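Local coordinates for SusD superfamily protein (Bacteroides thetaiotaomicron VPI-5482, PDB 3HDX), which probably binds polysaccharides at the outer membrane for carbohydrate uptake, as other members of the SusD family do, at residues A[127-132]-A[458-463]; A[158-163]-A[205-210]; A[245-250]-A[336-341]. One frame throughout, in Å; residues are numbered along the deposited sequence.

Contact 1 of 3, residues A[127-132]-A[458-463]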
loop_
_atom_site.group_PDB
_atom_site.type_symbol
_atom_site.label_atom_id
_atom_site.label_comp_id
_atom_site.label_asym_id
_atom_site.label_seq_id
_atom_site.Cartn_x
_atom_site.Cartn_y
_atom_site.Cartn_z
ATOM N N ARG A 127 -8.448 7.140 1.825
ATOM C CA ARG A 127 -7.517 7.345 2.929
ATOM C C ARG A 127 -6.795 8.694 2.814
ATOM O O ARG A 127 -6.428 9.282 3.841
ATOM C CB ARG A 127 -6.451 6.266 3.006
ATOM C CG ARG A 127 -6.975 4.875 3.332
ATOM C CD ARG A 127 -5.805 3.982 3.766
ATOM N NE ARG A 127 -4.786 3.898 2.735
ATOM C CZ ARG A 127 -3.738 3.064 2.773
ATOM N NH1 ARG A 127 -3.562 2.219 3.773
ATOM N NH2 ARG A 127 -2.875 3.073 1.787
ATOM N N ILE A 128 -6.574 9.150 1.573
ATOM C CA ILE A 128 -5.839 10.393 1.308
ATOM C C ILE A 128 -6.703 11.646 1.473
ATOM O O ILE A 128 -6.296 12.583 2.156
ATOM C CB ILE A 128 -5.132 10.341 -0.087
ATOM C CG1 ILE A 128 -4.038 9.272 -0.099
ATOM C CG2 ILE A 128 -4.543 11.690 -0.471
ATOM C CD1 ILE A 128 -3.420 9.027 -1.440
ATOM N N TRP A 129 -7.856 11.657 0.829
ATOM C CA TRP A 129 -8.717 12.837 0.746
ATOM C C TRP A 129 -9.987 12.765 1.586
ATOM O O TRP A 129 -10.607 13.789 1.830
ATOM C CB TRP A 129 -9.108 13.135 -0.724
ATOM C CG TRP A 129 -7.986 13.662 -1.557
ATOM C CD1 TRP A 129 -7.529 14.965 -1.600
ATOM C CD2 TRP A 129 -7.197 12.935 -2.499
ATOM N NE1 TRP A 129 -6.485 15.060 -2.482
ATOM C CE2 TRP A 129 -6.267 13.827 -3.049
ATOM C CE3 TRP A 129 -7.168 11.601 -2.914
ATOM C CZ2 TRP A 129 -5.323 13.420 -3.980
ATOM C CZ3 TRP A 129 -6.222 11.197 -3.827
ATOM C CH2 TRP A 129 -5.323 12.105 -4.361
ATOM N N GLY A 130 -10.366 11.572 2.040
ATOM C CA GLY A 130 -11.637 11.407 2.748
ATOM C C GLY A 130 -12.768 11.291 1.722
ATOM O O GLY A 130 -12.769 10.404 0.875
ATOM N N ASP A 131 -13.716 12.222 1.766
ATOM C CA ASP A 131 -14.827 12.214 0.844
ATOM C C ASP A 131 -14.300 12.433 -0.572
ATOM O O ASP A 131 -13.467 13.310 -0.797
ATOM C CB ASP A 131 -15.831 13.327 1.166
ATOM C CG ASP A 131 -16.483 13.218 2.535
ATOM O OD1 ASP A 131 -16.397 12.179 3.244
ATOM O OD2 ASP A 131 -17.145 14.245 2.893
ATOM N N VAL A 132 -14.806 11.666 -1.533
ATOM C CA VAL A 132 -14.412 11.814 -2.942
ATOM C C VAL A 132 -15.639 11.539 -3.799
ATOM O O VAL A 132 -16.525 10.758 -3.370
ATOM C CB VAL A 132 -13.237 10.867 -3.367
ATOM C CG1 VAL A 132 -11.972 11.124 -2.559
ATOM C CG2 VAL A 132 -13.673 9.403 -3.245
ATOM N N TRP A 458 -5.562 15.204 2.844
ATOM C CA TRP A 458 -4.921 16.163 1.952
ATOM C C TRP A 458 -5.940 17.157 1.449
ATOM O O TRP A 458 -7.138 16.857 1.323
ATOM C CB TRP A 458 -4.267 15.471 0.735
ATOM C CG TRP A 458 -2.983 14.855 1.092
ATOM C CD1 TRP A 458 -2.787 13.740 1.892
ATOM C CD2 TRP A 458 -1.687 15.291 0.673
ATOM N NE1 TRP A 458 -1.436 13.478 1.981
ATOM C CE2 TRP A 458 -0.737 14.394 1.232
ATOM C CE3 TRP A 458 -1.231 16.352 -0.144
ATOM C CZ2 TRP A 458 0.658 14.557 1.050
ATOM C CZ3 TRP A 458 0.146 16.484 -0.355
ATOM C CH2 TRP A 458 1.074 15.595 0.247
ATOM N N PRO A 459 -5.482 18.377 1.132
ATOM C CA PRO A 459 -6.393 19.299 0.462
ATOM C C PRO A 459 -6.757 18.772 -0.943
ATOM O O PRO A 459 -6.018 17.978 -1.509
ATOM C CB PRO A 459 -5.557 20.573 0.333
ATOM C CG PRO A 459 -4.201 20.215 0.530
ATOM C CD PRO A 459 -4.143 18.952 1.291
ATOM N N VAL A 460 -7.927 19.189 -1.432
ATOM C CA VAL A 460 -8.326 19.007 -2.810
ATOM C C VAL A 460 -7.582 20.079 -3.640
ATOM O O VAL A 460 -7.481 21.234 -3.241
ATOM C CB VAL A 460 -9.869 19.127 -2.971
ATOM C CG1 VAL A 460 -10.310 19.004 -4.449
ATOM C CG2 VAL A 460 -10.556 18.075 -2.114
ATOM N N SER A 461 -7.032 19.682 -4.776
ATOM C CA SER A 461 -6.319 20.631 -5.635
ATOM C C SER A 461 -7.274 21.744 -6.077
ATOM O O SER A 461 -8.423 21.491 -6.457
ATOM C CB SER A 461 -5.750 19.948 -6.873
ATOM O OG SER A 461 -5.309 20.941 -7.816
ATOM N N GLU A 462 -6.792 22.981 -6.010
ATOM C CA GLU A 462 -7.627 24.122 -6.432
ATOM C C GLU A 462 -8.001 24.046 -7.919
ATOM O O GLU A 462 -9.088 24.484 -8.296
ATOM C CB GLU A 462 -7.004 25.454 -5.976
ATOM C CG GLU A 462 -7.086 25.656 -4.372
ATOM C CD GLU A 462 -8.522 25.818 -3.744
ATOM O OE1 GLU A 462 -9.449 26.237 -4.493
ATOM O OE2 GLU A 462 -8.733 25.554 -2.492
ATOM N N ASP A 463 -7.171 23.387 -8.732
ATOM C CA ASP A 463 -7.486 23.144 -10.160
ATOM C C ASP A 463 -8.766 22.306 -10.307
ATOM O O ASP A 463 -9.618 22.608 -11.155
ATOM C CB ASP A 463 -6.335 22.438 -10.900
ATOM C CG ASP A 463 -5.057 23.306 -11.004
ATOM O OD1 ASP A 463 -5.151 24.552 -10.878
ATOM O OD2 ASP A 463 -3.964 22.717 -11.219
HETATM O O HOH W 1 -9.751 16.428 1.964
#

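Contact 2 of 3, residues A[158-163]-A[205-210]. With EDO (1,2-ethanediol), chain D.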
loop_
_atom_site.group_PDB
_atom_site.type_symbol
_atom_site.label_atom_id
_atom_site.label_comp_id
_atom_site.label_asym_id
_atom_site.label_seq_id
_atom_site.Cartn_x
_atom_site.Cartn_y
_atom_site.Cartn_z
ATOM N N TYR A 158 -19.293 0.987 -1.211
ATOM C CA TYR A 158 -19.237 0.615 -2.633
ATOM C C TYR A 158 -17.993 -0.263 -2.888
ATOM O O TYR A 158 -18.107 -1.363 -3.490
ATOM C CB TYR A 158 -19.207 1.884 -3.523
ATOM C CG TYR A 158 -18.918 1.633 -4.982
ATOM C CD1 TYR A 158 -19.911 1.199 -5.840
ATOM C CD2 TYR A 158 -17.637 1.820 -5.489
ATOM C CE1 TYR A 158 -19.675 1.013 -7.178
ATOM C CE2 TYR A 158 -17.379 1.656 -6.823
ATOM C CZ TYR A 158 -18.398 1.225 -7.672
ATOM O OH TYR A 158 -18.131 1.038 -8.998
ATOM N N ALA A 159 -16.836 0.183 -2.392
ATOM C CA ALA A 159 -15.584 -0.560 -2.593
ATOM C C ALA A 159 -15.657 -1.989 -2.017
ATOM O O ALA A 159 -15.248 -2.949 -2.670
ATOM C CB ALA A 159 -14.399 0.201 -2.097
ATOM N N LYS A 160 -16.242 -2.112 -0.826
ATOM C CA LYS A 160 -16.370 -3.430 -0.169
ATOM C C LYS A 160 -17.254 -4.374 -0.999
ATOM O O LYS A 160 -16.893 -5.520 -1.230
ATOM C CB LYS A 160 -16.923 -3.310 1.266
ATOM C CG LYS A 160 -15.920 -2.773 2.310
ATOM C CD LYS A 160 -16.488 -2.754 3.735
ATOM C CE LYS A 160 -17.585 -1.696 3.892
ATOM N NZ LYS A 160 -18.243 -1.625 5.255
ATOM N N ALA A 161 -18.391 -3.862 -1.465
ATOM C CA ALA A 161 -19.329 -4.687 -2.240
ATOM C C ALA A 161 -18.711 -5.098 -3.567
ATOM O O ALA A 161 -18.841 -6.252 -4.001
ATOM C CB ALA A 161 -20.674 -3.970 -2.432
ATOM N N GLU A 162 -17.977 -4.170 -4.180
ATOM C CA GLU A 162 -17.293 -4.472 -5.428
ATOM C C GLU A 162 -16.231 -5.540 -5.258
ATOM O O GLU A 162 -16.110 -6.424 -6.111
ATOM C CB GLU A 162 -16.640 -3.214 -6.020
ATOM C CG GLU A 162 -17.644 -2.175 -6.494
ATOM C CD GLU A 162 -18.260 -2.556 -7.799
ATOM O OE1 GLU A 162 -17.524 -2.844 -8.788
ATOM O OE2 GLU A 162 -19.526 -2.572 -7.832
ATOM N N LEU A 163 -15.474 -5.466 -4.160
ATOM C CA LEU A 163 -14.414 -6.449 -3.888
ATOM C C LEU A 163 -15.014 -7.827 -3.626
ATOM O O LEU A 163 -14.515 -8.855 -4.128
ATOM C CB LEU A 163 -13.528 -6.007 -2.718
ATOM C CG LEU A 163 -12.562 -4.888 -3.096
ATOM C CD1 LEU A 163 -12.137 -4.064 -1.849
ATOM C CD2 LEU A 163 -11.324 -5.379 -3.902
ATOM N N HIS A 205 -8.155 -4.240 5.095
ATOM C CA HIS A 205 -7.718 -2.873 5.364
ATOM C C HIS A 205 -8.837 -1.835 5.346
ATOM O O HIS A 205 -8.773 -0.865 6.109
ATOM C CB HIS A 205 -6.507 -2.501 4.511
ATOM C CG HIS A 205 -5.223 -2.985 5.094
ATOM N ND1 HIS A 205 -4.734 -2.468 6.278
ATOM C CD2 HIS A 205 -4.313 -3.898 4.663
ATOM C CE1 HIS A 205 -3.585 -3.062 6.558
ATOM N NE2 HIS A 205 -3.314 -3.944 5.607
ATOM N N ILE A 206 -9.805 -1.954 4.428
ATOM C CA ILE A 206 -10.952 -1.045 4.445
ATOM C C ILE A 206 -11.636 -1.189 5.808
ATOM O O ILE A 206 -11.921 -0.194 6.487
ATOM C CB ILE A 206 -11.995 -1.371 3.357
ATOM C CG1 ILE A 206 -11.445 -1.039 1.962
ATOM C CG2 ILE A 206 -13.307 -0.598 3.621
ATOM C CD1 ILE A 206 -12.225 -1.680 0.762
ATOM N N CYS A 207 -11.868 -2.437 6.210
ATOM C CA CYS A 207 -12.548 -2.678 7.489
ATOM C C CYS A 207 -11.773 -2.108 8.667
ATOM O O CYS A 207 -12.351 -1.465 9.539
ATOM C CB CYS A 207 -12.876 -4.168 7.673
ATOM S SG CYS A 207 -14.069 -4.789 6.458
ATOM N N ALA A 208 -10.468 -2.336 8.716
ATOM C CA ALA A 208 -9.677 -1.781 9.805
ATOM C C ALA A 208 -9.721 -0.235 9.821
ATOM O O ALA A 208 -9.824 0.368 10.884
ATOM C CB ALA A 208 -8.194 -2.253 9.715
ATOM N N TRP A 209 -9.638 0.369 8.635
ATOM C CA TRP A 209 -9.695 1.851 8.475
ATOM C C TRP A 209 -11.006 2.436 8.992
ATOM O O TRP A 209 -11.031 3.560 9.486
ATOM C CB TRP A 209 -9.440 2.248 7.030
ATOM C CG TRP A 209 -9.271 3.714 6.757
ATOM C CD1 TRP A 209 -10.090 4.512 6.023
ATOM C CD2 TRP A 209 -8.160 4.515 7.138
ATOM N NE1 TRP A 209 -9.574 5.797 5.961
ATOM C CE2 TRP A 209 -8.382 5.808 6.644
ATOM C CE3 TRP A 209 -7.024 4.279 7.920
ATOM C CZ2 TRP A 209 -7.472 6.834 6.830
ATOM C CZ3 TRP A 209 -6.103 5.325 8.102
ATOM C CH2 TRP A 209 -6.362 6.587 7.592
ATOM N N GLN A 210 -12.089 1.637 8.893
ATOM C CA GLN A 210 -13.421 1.998 9.388
ATOM C C GLN A 210 -13.670 1.601 10.836
ATOM O O GLN A 210 -14.753 1.856 11.361
ATOM C CB GLN A 210 -14.500 1.326 8.529
ATOM C CG GLN A 210 -14.495 1.749 7.119
ATOM C CD GLN A 210 -15.669 1.111 6.400
ATOM O OE1 GLN A 210 -15.780 -0.126 6.330
ATOM N NE2 GLN A 210 -16.587 1.947 5.948
HETATM C C1 EDO D . -10.123 7.570 9.140
HETATM O O1 EDO D . -9.619 6.401 9.811
HETATM C C2 EDO D . -10.606 8.537 10.203
HETATM O O2 EDO D . -11.611 7.898 11.016
HETATM O O HOH W 2 -18.900 1.264 4.943
#

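Contact 3 of 3, residues A[245-250]-A[336-341]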
loop_
_atom_site.group_PDB
_atom_site.type_symbol
_atom_site.label_atom_id
_atom_site.label_comp_id
_atom_site.label_asym_id
_atom_site.label_seq_id
_atom_site.Cartn_x
_atom_site.Cartn_y
_atom_site.Cartn_z
ATOM N N GLY A 245 15.410 -9.619 -4.072
ATOM C CA GLY A 245 14.432 -10.069 -3.126
ATOM C C GLY A 245 13.041 -9.544 -3.417
ATOM O O GLY A 245 12.695 -9.216 -4.566
ATOM N N LEU A 246 12.255 -9.406 -2.355
ATOM C CA LEU A 246 10.818 -9.101 -2.465
ATOM C C LEU A 246 10.449 -7.911 -3.347
ATOM O O LEU A 246 9.430 -7.947 -4.016
ATOM C CB LEU A 246 10.211 -8.912 -1.072
ATOM C CG LEU A 246 8.689 -8.883 -0.990
ATOM C CD1 LEU A 246 8.094 -10.270 -1.309
ATOM C CD2 LEU A 246 8.183 -8.347 0.365
ATOM N N PHE A 247 11.280 -6.864 -3.337
ATOM C CA PHE A 247 11.003 -5.657 -4.092
ATOM C C PHE A 247 11.402 -5.763 -5.570
ATOM O O PHE A 247 11.098 -4.855 -6.345
ATOM C CB PHE A 247 11.607 -4.446 -3.388
ATOM C CG PHE A 247 10.984 -4.199 -2.051
ATOM C CD1 PHE A 247 9.741 -3.596 -1.953
ATOM C CD2 PHE A 247 11.586 -4.652 -0.890
ATOM C CE1 PHE A 247 9.136 -3.398 -0.706
ATOM C CE2 PHE A 247 10.987 -4.483 0.359
ATOM C CZ PHE A 247 9.752 -3.867 0.443
ATOM N N TYR A 248 12.103 -6.837 -5.940
ATOM C CA TYR A 248 12.507 -7.086 -7.331
ATOM C C TYR A 248 11.350 -7.827 -8.033
ATOM O O TYR A 248 10.883 -8.851 -7.515
ATOM C CB TYR A 248 13.824 -7.906 -7.330
ATOM C CG TYR A 248 14.235 -8.435 -8.674
ATOM C CD1 TYR A 248 14.531 -7.565 -9.709
ATOM C CD2 TYR A 248 14.369 -9.817 -8.890
ATOM C CE1 TYR A 248 14.891 -8.054 -10.959
ATOM C CE2 TYR A 248 14.776 -10.299 -10.117
ATOM C CZ TYR A 248 15.024 -9.437 -11.135
ATOM O OH TYR A 248 15.407 -9.964 -12.365
ATOM N N SER A 249 10.927 -7.301 -9.200
ATOM C CA SER A 249 9.781 -7.840 -9.952
ATOM C C SER A 249 9.809 -9.347 -10.138
ATOM O O SER A 249 8.815 -10.036 -9.871
ATOM C CB SER A 249 9.658 -7.158 -11.325
ATOM O OG SER A 249 10.880 -7.259 -12.039
ATOM N N ASN A 250 10.967 -9.875 -10.589
ATOM C CA ASN A 250 11.099 -11.300 -10.888
ATOM C C ASN A 250 11.709 -12.157 -9.761
ATOM O O ASN A 250 12.266 -13.219 -10.015
ATOM C CB ASN A 250 11.848 -11.440 -12.229
ATOM C CG ASN A 250 11.040 -10.887 -13.422
ATOM O OD1 ASN A 250 9.801 -10.834 -13.392
ATOM N ND2 ASN A 250 11.738 -10.513 -14.478
ATOM N N SER A 336 18.722 1.938 3.248
ATOM C CA SER A 336 19.035 1.085 2.119
ATOM C C SER A 336 18.183 -0.178 2.029
ATOM O O SER A 336 18.451 -1.041 1.195
ATOM C CB SER A 336 20.530 0.721 2.216
ATOM O OG SER A 336 20.801 0.064 3.439
ATOM N N LYS A 337 17.132 -0.280 2.854
ATOM C CA LYS A 337 16.255 -1.452 2.854
ATOM C C LYS A 337 15.820 -1.855 1.439
ATOM O O LYS A 337 15.847 -3.025 1.087
ATOM C CB LYS A 337 15.022 -1.165 3.707
ATOM C CG LYS A 337 14.001 -2.259 3.759
ATOM C CD LYS A 337 12.754 -1.801 4.459
ATOM C CE LYS A 337 11.674 -2.884 4.452
ATOM N NZ LYS A 337 10.477 -2.562 5.335
ATOM N N ILE A 338 15.350 -0.862 0.690
ATOM C CA ILE A 338 14.805 -1.021 -0.660
ATOM C C ILE A 338 15.864 -0.443 -1.603
ATOM O O ILE A 338 16.191 0.765 -1.550
ATOM C CB ILE A 338 13.415 -0.339 -0.806
ATOM C CG1 ILE A 338 12.464 -0.839 0.300
ATOM C CG2 ILE A 338 12.886 -0.561 -2.228
ATOM C CD1 ILE A 338 11.023 -0.383 0.200
ATOM N N LYS A 339 16.407 -1.305 -2.451
ATOM C CA LYS A 339 17.590 -0.968 -3.296
ATOM C C LYS A 339 17.654 -1.798 -4.599
ATOM O O LYS A 339 18.601 -2.563 -4.869
ATOM C CB LYS A 339 18.870 -1.079 -2.446
ATOM C CG LYS A 339 19.065 -2.398 -1.741
ATOM C CD LYS A 339 20.403 -2.470 -0.983
ATOM C CE LYS A 339 20.529 -3.746 -0.212
ATOM N NZ LYS A 339 19.476 -3.836 0.844
ATOM N N ILE A 340 16.597 -1.652 -5.390
ATOM C CA ILE A 340 16.440 -2.377 -6.659
ATOM C C ILE A 340 16.983 -1.436 -7.753
ATOM O O ILE A 340 16.266 -0.609 -8.339
ATOM C CB ILE A 340 14.988 -2.804 -6.896
ATOM C CG1 ILE A 340 14.401 -3.510 -5.667
ATOM C CG2 ILE A 340 14.924 -3.718 -8.096
ATOM C CD1 ILE A 340 15.217 -4.727 -5.131
ATOM N N ILE A 341 18.294 -1.534 -7.981
ATOM C CA ILE A 341 19.011 -0.578 -8.858
ATOM C C ILE A 341 19.332 -1.204 -10.220
ATOM O O ILE A 341 20.001 -2.228 -10.255
ATOM C CB ILE A 341 20.307 -0.087 -8.166
ATOM C CG1 ILE A 341 20.028 0.504 -6.771
ATOM C CG2 ILE A 341 21.051 0.977 -9.065
ATOM C CD1 ILE A 341 21.298 0.747 -5.913
#

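Contact 1 of 3, residues A[127-132]-A[458-463]
I128 and W458 meet where helix 104-129 ends and the loop leading to helix 462-467 runs past it. Within the joint, W458 CB lies 3.8 Å from I128 O and 3.9 Å from W129 NE1. One atom further, CG comes 3.9 Å from I128 CG2, and CD1 closes on the same methyl at 3.6 Å, while I128 O sits at the edge of the indole, in its plane. The indole also packs on I37 and C38 of helix 34-41, on L69 of helix 67-73 and on L62. A chi1 of -66° puts I128 CG1 opposite the carbonyl carbon and CG2 opposite the backbone N, where this methyl also covers the centre of the W129 ring. A nearly straight bond, W458 N to I128 O at 2.8 Å (167°), holds the backbone. W129 NE1 adds a weak, clearly bent bond of 3.1 Å to P459 O, an N-H that S73 O also approaches weakly. G130, with positive phi, then turns the chain out of the helix. The last helix carbonyls, I128 O and W129 O, are thus met by W458 N and by a water that also donates to W458 O, in an otherwise apolar, tryptophan-rich joint.

Contact 2 of 3, residues A[158-163]-A[205-210]
K160 lies across I206 on its way to Q210, so that one lysine serves both the greasy and the polar half of this helix pair. Its CG rests 3.6 Å from I206 CG2, and CD passes C207 SG at 4.2 Å. In one of the two conformers modelled for this lysine, a bend at chi3 (-69°) swings the tip of an otherwise extended chain toward the carboxamide. K160 NZ then reaches Q210 OE1 at 3.1 Å, in the carbonyl plane and on a lone pair, the two side chains arriving from opposite directions. In the same conformer a water accepts from K160 NZ and from Q210 NE2, which closes a small ring. Beneath this polar edge, the two branches of I206 share the work: CG2 takes the lysine methylenes, while CD1 meets L163 CD1 tip to tip at 3.5 Å and touches A159 CB. One turn on, W209 has CG anti to the backbone N (chi1 -171°), which sets the indole against R127 of helix 104-129 and against Y432 and V435 of helix 430-441. A molecule of 1,2-ethanediol, probably from the crystallisation liquor, places O1 3.4 Å above the centre of one face of this indole and bonds to W209 O and K439 NZ. Replacing this tryptophan by an alanine is likely to open a gap beside R127, Y432 and V435 and to strip the diol of the ring under its O1. The short segments 158-163 and 205-209 run nearly antiparallel, at 156°, their axes 11.0 Å apart at closest approach, consistent with the TPR-like helical scaffold of SusD proteins. F123 of helix 104-129 packs against I206, and A119 against L163; helix 213-226 meets C207 through A216 and Y219.

Contact 3 of 3, residues A[245-250]-A[336-341]
F247 and Y248 fill the last two positions of a type I beta turn that starts at G245 and is closed by the bond from Y248 N to G245 O, 2.8 Å long. The facing segment 336-341 forms neither helix nor strand and comes nearest at I340, whose CA lies 6.2 Å from that of Y248. The contact is apolar, made by side-chain carbons against side chains and the turn backbone. I340 points at the turn and lays its ethyl branch along the backbone there: CG1 approaches F247 CB at 3.7 Å, and a second bend in the chain (chi2 -54°) folds CD1 back to 3.8 Å from Y248 N. The other branch, CG2, stands at the edge of the Y248 ring, near its plane. I338 treats its aromatic partner differently, crossing F247 at about a right angle and putting CD1 over the ring face, a CH-pi contact with the methyl 3.8 Å from the centroid and 19° off the normal. The aliphatic end of K337 skirts the same phenyl obliquely, CE being 4.4 Å from F247 CE2, while its ammonium goes on to a salt bridge with E427. F247 and I340 also make backbone hydrogen bonds to S357 and G355, both in the run of chain just before strand 358-361. L240 of helix 237-241 borders F247 and K337, and L276 of helix 276-280 packs on I338, so the two loops meet between short helices and that strand.

Contacts 1 and 2 lie 19 Å apart between centres and touch directly: R127 CG, from the last turns of helix 104-129, packs 3.7 Å from W209 CE2. Helix 152-169 of contact 2 is the next helix in the chain. Contact 3 lies across the chain's centre from both, its centre about 31 Å from that of contact 1 and about 29 Å from that of contact 2. In sequence, contact 1 closes a loop of 325 residues within which contact 2 and then contact 3 follow in series. The first therefore ties an early helix to the C-terminal region, whereas the others join nearer neighbours: a helix pair in contact 2, irregular loops in contact 3.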